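Local structure of aldo-keto reductase family 1, member B4 (Aldose reductase) (Schistosoma japonicum, 4HBK) at residues A[79-84]-A[142-147]; A[127-132]-A[136-141]. The protein probably catalyses the NADPH-dependent reduction of aldehydes, including aldose sugars, to alcohols, as an aldose reductase of the aldo-keto reductase family. All coordinates share one frame; numbering follows the deposited sequence.

Contact 1. Residues A[79-84]-A[142-147]; sequences AYVYRN and LIHWPV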
loop_
_atom_site.group_PDB
_atom_site.type_symbol
_atom_site.label_atom_id
_atom_site.label_comp_id
_atom_site.label_asym_id
_atom_site.label_seq_id
_atom_site.Cartn_x
_atom_site.Cartn_y
_atom_site.Cartn_z
ATOM N N ALA A 79 7.329 1.077 4.364
ATOM C CA ALA A 79 8.129 1.326 3.177
ATOM C C ALA A 79 9.514 1.820 3.553
ATOM O O ALA A 79 9.685 2.593 4.495
ATOM C CB ALA A 79 7.424 2.300 2.217
ATOM N N TYR A 80 10.506 1.342 2.812
ATOM C CA TYR A 80 11.883 1.719 3.048
ATOM C C TYR A 80 12.020 3.225 2.977
ATOM O O TYR A 80 12.752 3.831 3.752
ATOM C CB TYR A 80 12.773 1.074 1.986
ATOM C CG TYR A 80 14.241 1.383 2.142
ATOM C CD1 TYR A 80 15.095 0.483 2.765
ATOM C CD2 TYR A 80 14.779 2.570 1.655
ATOM C CE1 TYR A 80 16.447 0.756 2.901
ATOM C CE2 TYR A 80 16.129 2.854 1.794
ATOM C CZ TYR A 80 16.958 1.946 2.416
ATOM O OH TYR A 80 18.304 2.219 2.549
ATOM N N VAL A 81 11.306 3.830 2.035
ATOM C CA VAL A 81 11.507 5.246 1.722
ATOM C C VAL A 81 11.048 6.204 2.829
ATOM O O VAL A 81 11.438 7.368 2.836
ATOM C CB VAL A 81 10.809 5.640 0.398
ATOM C CG1 VAL A 81 9.299 5.608 0.564
ATOM C CG2 VAL A 81 11.254 7.020 -0.044
ATOM N N TYR A 82 10.219 5.732 3.756
ATOM C CA TYR A 82 9.761 6.597 4.850
ATOM C C TYR A 82 10.832 6.702 5.927
ATOM O O TYR A 82 10.714 7.497 6.857
ATOM C CB TYR A 82 8.462 6.068 5.455
ATOM C CG TYR A 82 7.336 5.993 4.459
ATOM C CD1 TYR A 82 7.052 7.072 3.627
ATOM C CD2 TYR A 82 6.569 4.852 4.335
ATOM C CE1 TYR A 82 6.027 7.017 2.710
ATOM C CE2 TYR A 82 5.534 4.785 3.417
ATOM C CZ TYR A 82 5.272 5.869 2.605
ATOM O OH TYR A 82 4.247 5.821 1.688
ATOM N N ARG A 83 11.863 5.868 5.809
ATOM C CA ARG A 83 13.025 5.931 6.689
ATOM C C ARG A 83 12.680 5.777 8.172
ATOM O O ARG A 83 13.296 6.419 9.022
ATOM C CB ARG A 83 13.767 7.251 6.463
ATOM C CG ARG A 83 14.377 7.350 5.078
ATOM C CD ARG A 83 15.779 7.925 5.136
ATOM N NE ARG A 83 15.800 9.308 4.675
ATOM C CZ ARG A 83 16.626 9.769 3.741
ATOM N NH1 ARG A 83 17.511 8.958 3.172
ATOM N NH2 ARG A 83 16.573 11.046 3.383
ATOM N N ASN A 84 11.703 4.930 8.483
ATOM C CA ASN A 84 11.311 4.711 9.871
ATOM C C ASN A 84 11.036 3.251 10.188
ATOM O O ASN A 84 10.360 2.946 11.166
ATOM C CB ASN A 84 10.073 5.546 10.220
ATOM C CG ASN A 84 8.900 5.243 9.318
ATOM O OD1 ASN A 84 8.938 4.286 8.544
ATOM N ND2 ASN A 84 7.845 6.049 9.413
ATOM N N LEU A 142 6.441 -5.070 -2.204
ATOM C CA LEU A 142 5.966 -4.453 -3.434
ATOM C C LEU A 142 7.058 -3.651 -4.110
ATOM O O LEU A 142 7.870 -3.012 -3.446
ATOM C CB LEU A 142 4.835 -3.472 -3.123
ATOM C CG LEU A 142 3.637 -3.981 -2.333
ATOM C CD1 LEU A 142 2.606 -2.866 -2.218
ATOM C CD2 LEU A 142 3.049 -5.218 -3.009
ATOM N N ILE A 143 7.059 -3.641 -5.434
ATOM C CA ILE A 143 7.845 -2.635 -6.133
ATOM C C ILE A 143 7.143 -1.282 -5.975
ATOM O O ILE A 143 5.986 -1.117 -6.384
ATOM C CB ILE A 143 8.023 -2.985 -7.610
ATOM C CG1 ILE A 143 8.657 -4.375 -7.739
ATOM C CG2 ILE A 143 8.884 -1.927 -8.303
ATOM C CD1 ILE A 143 9.011 -4.757 -9.159
ATOM N N HIS A 144 7.828 -0.315 -5.365
ATOM C CA HIS A 144 7.157 0.923 -4.933
ATOM C C HIS A 144 6.613 1.759 -6.098
ATOM O O HIS A 144 5.522 2.320 -5.998
ATOM C CB HIS A 144 8.090 1.766 -4.070
ATOM C CG HIS A 144 7.384 2.627 -3.072
ATOM N ND1 HIS A 144 7.822 2.760 -1.768
ATOM C CD2 HIS A 144 6.288 3.412 -3.184
ATOM C CE1 HIS A 144 7.022 3.590 -1.123
ATOM N NE2 HIS A 144 6.086 4.003 -1.958
ATOM N N TRP A 145 7.390 1.837 -7.181
ATOM C CA TRP A 145 7.061 2.592 -8.396
ATOM C C TRP A 145 7.629 1.823 -9.583
ATOM O O TRP A 145 8.541 1.016 -9.409
ATOM C CB TRP A 145 7.693 4.001 -8.364
ATOM C CG TRP A 145 7.046 4.947 -7.387
ATOM C CD1 TRP A 145 7.417 5.173 -6.095
ATOM C CD2 TRP A 145 5.911 5.790 -7.631
ATOM N NE1 TRP A 145 6.581 6.105 -5.514
ATOM C CE2 TRP A 145 5.650 6.500 -6.438
ATOM C CE3 TRP A 145 5.096 6.018 -8.741
ATOM C CZ2 TRP A 145 4.592 7.407 -6.318
ATOM C CZ3 TRP A 145 4.045 6.919 -8.621
ATOM C CH2 TRP A 145 3.799 7.598 -7.416
ATOM N N PRO A 146 7.090 2.065 -10.791
ATOM C CA PRO A 146 7.647 1.580 -12.066
ATOM C C PRO A 146 8.792 2.451 -12.619
ATOM O O PRO A 146 9.265 2.213 -13.744
ATOM C CB PRO A 146 6.459 1.645 -13.034
ATOM C CG PRO A 146 5.355 2.399 -12.311
ATOM C CD PRO A 146 5.848 2.834 -10.973
ATOM N N VAL A 147 9.237 3.432 -11.840
ATOM C CA VAL A 147 10.262 4.381 -12.306
ATOM C C VAL A 147 11.574 4.270 -11.522
ATOM O O VAL A 147 11.689 4.781 -10.415
ATOM C CB VAL A 147 9.762 5.836 -12.212
ATOM C CG1 VAL A 147 10.883 6.819 -12.599
ATOM C CG2 VAL A 147 8.528 6.040 -13.092
HETATM O O HOH W 1 10.114 2.141 -0.337
HETATM O O HOH W 2 4.384 6.722 -1.257
#
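At the active-site end of the aldo-keto reductase (beta/alpha)8 barrel, the loop leaving strand 75-77 brings A79, V81 and Y82 up to H144, just beyond strand 138-143. H144 is the predicted substrate-binding histidine and Y82 the predicted proton donor. Carbon contacts gather on one corner of the imidazole: A79 CB lies 3.6 Å from H144 CE1, and V81 CG1 lies 3.5 Å from the same carbon, both approaching obliquely. V81 crosses H144 at about a right angle; its chi1 of 69° sets CG1 between its own backbone N and carbonyl carbon, where it also covers the rim of one face of the Y82 ring. Both imidazole nitrogens reach the loop through water. Water 1, in the ring plane, is 2.8 Å from H144 ND1 and accepts the N-H of V81 at 3.1 Å; water 2 joins H144 NE2 (3.3 Å) to Y82 OH (3.1 Å). The phenol oxygen is also hydrogen-bonded to K291, while W113 meets the imidazole edge-to-face and K111, predicted to lower the tyrosine pKa, packs against A79 and H144. Y82 OH and H144 NE2, 4.5 Å apart, are thus water-bridged, consistent with a site where a substrate carbonyl could replace water 2.

Contact 2. Residues A[127-132]-A[136-141]; sequences EETLKN and NYLDLY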
loop_
_atom_site.group_PDB
_atom_site.type_symbol
_atom_site.label_atom_id
_atom_site.label_comp_id
_atom_site.label_asym_id
_atom_site.label_seq_id
_atom_site.Cartn_x
_atom_site.Cartn_y
_atom_site.Cartn_z
ATOM N N GLU A 127 16.941 -7.329 2.608
ATOM C CA GLU A 127 17.617 -7.778 3.821
ATOM C C GLU A 127 17.749 -6.642 4.810
ATOM O O GLU A 127 17.668 -6.849 6.023
ATOM C CB GLU A 127 18.999 -8.353 3.487
ATOM C CG GLU A 127 18.936 -9.716 2.801
ATOM C CD GLU A 127 20.304 -10.264 2.413
ATOM O OE1 GLU A 127 20.432 -11.494 2.265
ATOM O OE2 GLU A 127 21.244 -9.469 2.235
ATOM N N GLU A 128 17.965 -5.442 4.279
ATOM C CA GLU A 128 18.104 -4.247 5.092
ATOM C C GLU A 128 16.784 -3.903 5.768
ATOM O O GLU A 128 16.734 -3.668 6.969
ATOM C CB GLU A 128 18.570 -3.081 4.212
ATOM C CG GLU A 128 18.215 -1.694 4.737
ATOM C CD GLU A 128 19.342 -1.069 5.528
ATOM O OE1 GLU A 128 19.936 -1.778 6.375
ATOM O OE2 GLU A 128 19.644 0.127 5.290
ATOM N N THR A 129 15.718 -3.870 4.976
ATOM C CA THR A 129 14.371 -3.663 5.485
ATOM C C THR A 129 14.029 -4.686 6.580
ATOM O O THR A 129 13.510 -4.332 7.631
ATOM C CB THR A 129 13.336 -3.705 4.319
ATOM O OG1 THR A 129 13.266 -2.411 3.695
ATOM C CG2 THR A 129 11.943 -4.122 4.808
ATOM N N LEU A 130 14.347 -5.955 6.347
ATOM C CA LEU A 130 14.054 -7.008 7.330
ATOM C C LEU A 130 14.876 -6.826 8.592
ATOM O O LEU A 130 14.410 -7.093 9.699
ATOM C CB LEU A 130 14.337 -8.390 6.748
ATOM C CG LEU A 130 13.351 -8.927 5.715
ATOM C CD1 LEU A 130 13.948 -10.122 4.977
ATOM C CD2 LEU A 130 12.059 -9.305 6.401
ATOM N N LYS A 131 16.116 -6.389 8.421
ATOM C CA LYS A 131 16.958 -6.077 9.564
ATOM C C LYS A 131 16.295 -5.001 10.411
ATOM O O LYS A 131 16.109 -5.179 11.610
ATOM C CB LYS A 131 18.333 -5.602 9.094
ATOM C CG LYS A 131 19.282 -5.204 10.195
ATOM C CD LYS A 131 20.655 -4.906 9.615
ATOM C CE LYS A 131 21.597 -4.348 10.675
ATOM N NZ LYS A 131 22.680 -3.509 10.073
ATOM N N ASN A 132 15.950 -3.879 9.784
ATOM C CA ASN A 132 15.312 -2.770 10.489
ATOM C C ASN A 132 13.976 -3.128 11.133
ATOM O O ASN A 132 13.678 -2.676 12.235
ATOM C CB ASN A 132 15.139 -1.568 9.563
ATOM C CG ASN A 132 16.462 -0.884 9.249
ATOM O OD1 ASN A 132 17.404 -0.958 10.031
ATOM N ND2 ASN A 132 16.539 -0.227 8.103
ATOM N N ASN A 136 12.227 -12.005 10.133
ATOM C CA ASN A 136 12.946 -12.965 9.302
ATOM C C ASN A 136 12.357 -13.056 7.910
ATOM O O ASN A 136 13.019 -13.519 6.990
ATOM C CB ASN A 136 12.984 -14.350 9.950
ATOM C CG ASN A 136 13.586 -14.310 11.337
ATOM O OD1 ASN A 136 14.669 -13.769 11.545
ATOM N ND2 ASN A 136 12.866 -14.844 12.297
ATOM N N TYR A 137 11.114 -12.613 7.765
ATOM C CA TYR A 137 10.451 -12.590 6.463
ATOM C C TYR A 137 9.369 -11.511 6.436
ATOM O O TYR A 137 8.907 -11.056 7.485
ATOM C CB TYR A 137 9.828 -13.954 6.142
ATOM C CG TYR A 137 8.633 -14.279 7.006
ATOM C CD1 TYR A 137 7.351 -13.887 6.631
ATOM C CD2 TYR A 137 8.788 -14.961 8.211
ATOM C CE1 TYR A 137 6.259 -14.174 7.428
ATOM C CE2 TYR A 137 7.699 -15.256 9.015
ATOM C CZ TYR A 137 6.442 -14.860 8.623
ATOM O OH TYR A 137 5.354 -15.162 9.420
ATOM N N LEU A 138 8.982 -11.108 5.229
ATOM C CA LEU A 138 7.898 -10.156 5.024
ATOM C C LEU A 138 6.721 -10.928 4.466
ATOM O O LEU A 138 6.902 -11.889 3.722
ATOM C CB LEU A 138 8.309 -9.065 4.018
ATOM C CG LEU A 138 9.469 -8.129 4.377
ATOM C CD1 LEU A 138 9.888 -7.265 3.187
ATOM C CD2 LEU A 138 9.093 -7.236 5.557
ATOM N N ASP A 139 5.510 -10.531 4.828
ATOM C CA ASP A 139 4.345 -11.150 4.215
ATOM C C ASP A 139 4.173 -10.680 2.775
ATOM O O ASP A 139 3.757 -11.455 1.909
ATOM C CB ASP A 139 3.089 -10.869 5.031
ATOM C CG ASP A 139 3.124 -11.561 6.372
ATOM O OD1 ASP A 139 2.747 -12.746 6.421
ATOM O OD2 ASP A 139 3.551 -10.926 7.364
ATOM N N LEU A 140 4.508 -9.418 2.528
ATOM C CA LEU A 140 4.311 -8.823 1.212
ATOM C C LEU A 140 5.409 -7.786 0.929
ATOM O O LEU A 140 5.763 -6.986 1.802
ATOM C CB LEU A 140 2.911 -8.182 1.127
ATOM C CG LEU A 140 2.488 -7.563 -0.213
ATOM C CD1 LEU A 140 2.585 -8.591 -1.326
ATOM C CD2 LEU A 140 1.083 -6.907 -0.164
ATOM N N TYR A 141 5.946 -7.812 -0.290
ATOM C CA TYR A 141 6.993 -6.886 -0.704
ATOM C C TYR A 141 6.641 -6.380 -2.093
ATOM O O TYR A 141 6.550 -7.158 -3.042
ATOM C CB TYR A 141 8.340 -7.610 -0.735
ATOM C CG TYR A 141 9.584 -6.726 -0.662
ATOM C CD1 TYR A 141 9.657 -5.635 0.210
ATOM C CD2 TYR A 141 10.706 -7.021 -1.433
ATOM C CE1 TYR A 141 10.818 -4.845 0.286
ATOM C CE2 TYR A 141 11.858 -6.252 -1.366
ATOM C CZ TYR A 141 11.920 -5.170 -0.511
ATOM O OH TYR A 141 13.086 -4.429 -0.472
HETATM O O HOH W 3 12.678 -2.250 1.033
#
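L130 reaches from helix 119-133 onto the chain entering strand 138-143, and its CD2 branch does most of the touching. With CG anti to the carbonyl carbon (chi1 -74°) and chi2 extended at 165°, L130 CD2 lies 3.5 Å from Y137 C and, tighter than usual for two carbons, 3.5 Å from L138 CG. The other branch, CD1, stands 4.1 Å from the backbone O of N136. L138 has nearly the same rotamer, and the two leucines meet at a slant, L138 CD2 lying 3.7 Å from L130 CD2. Helix and strand here form the second half of a beta-alpha-beta unit, strand 107-112, helix 119-133, strand 138-143, within the barrel wall. One helical position before L130, T129 crosses L138 at about a right angle and offers its methyl CG2 to L138 CD1 at 4.1 Å. The same side chain holds OG1 beside its backbone N, where it accepts from water 3 at 2.7 Å and also hydrogen-bonds to E85. Water 3 lies in the plane of the Y141 ring, 2.7 Å from Y141 OH, bridging helix and strand. L133 and V187 pack against L138 as well, and L186 touches L130.

Overall arrangement
Both contacts draw on strand 138-143: contact 2 binds its beginning to the preceding helix, and contact 1 uses its end, where the chain runs into the active-site loops. Their centres are 13 Å apart, and both segments of contact 2 fall in sequence between the two segments of contact 1. Contact 2 is the more buried and larger, chiefly a join of aliphatic side chains with one water bridge at its side; contact 1 is only partly buried, covers half the area, and links its polar groups through two waters. They meet directly through Y80, whose CE1 lies 3.5 Å from E128 CG, while its ring also packs on T129, seating the loop 79-84 against helix 119-133.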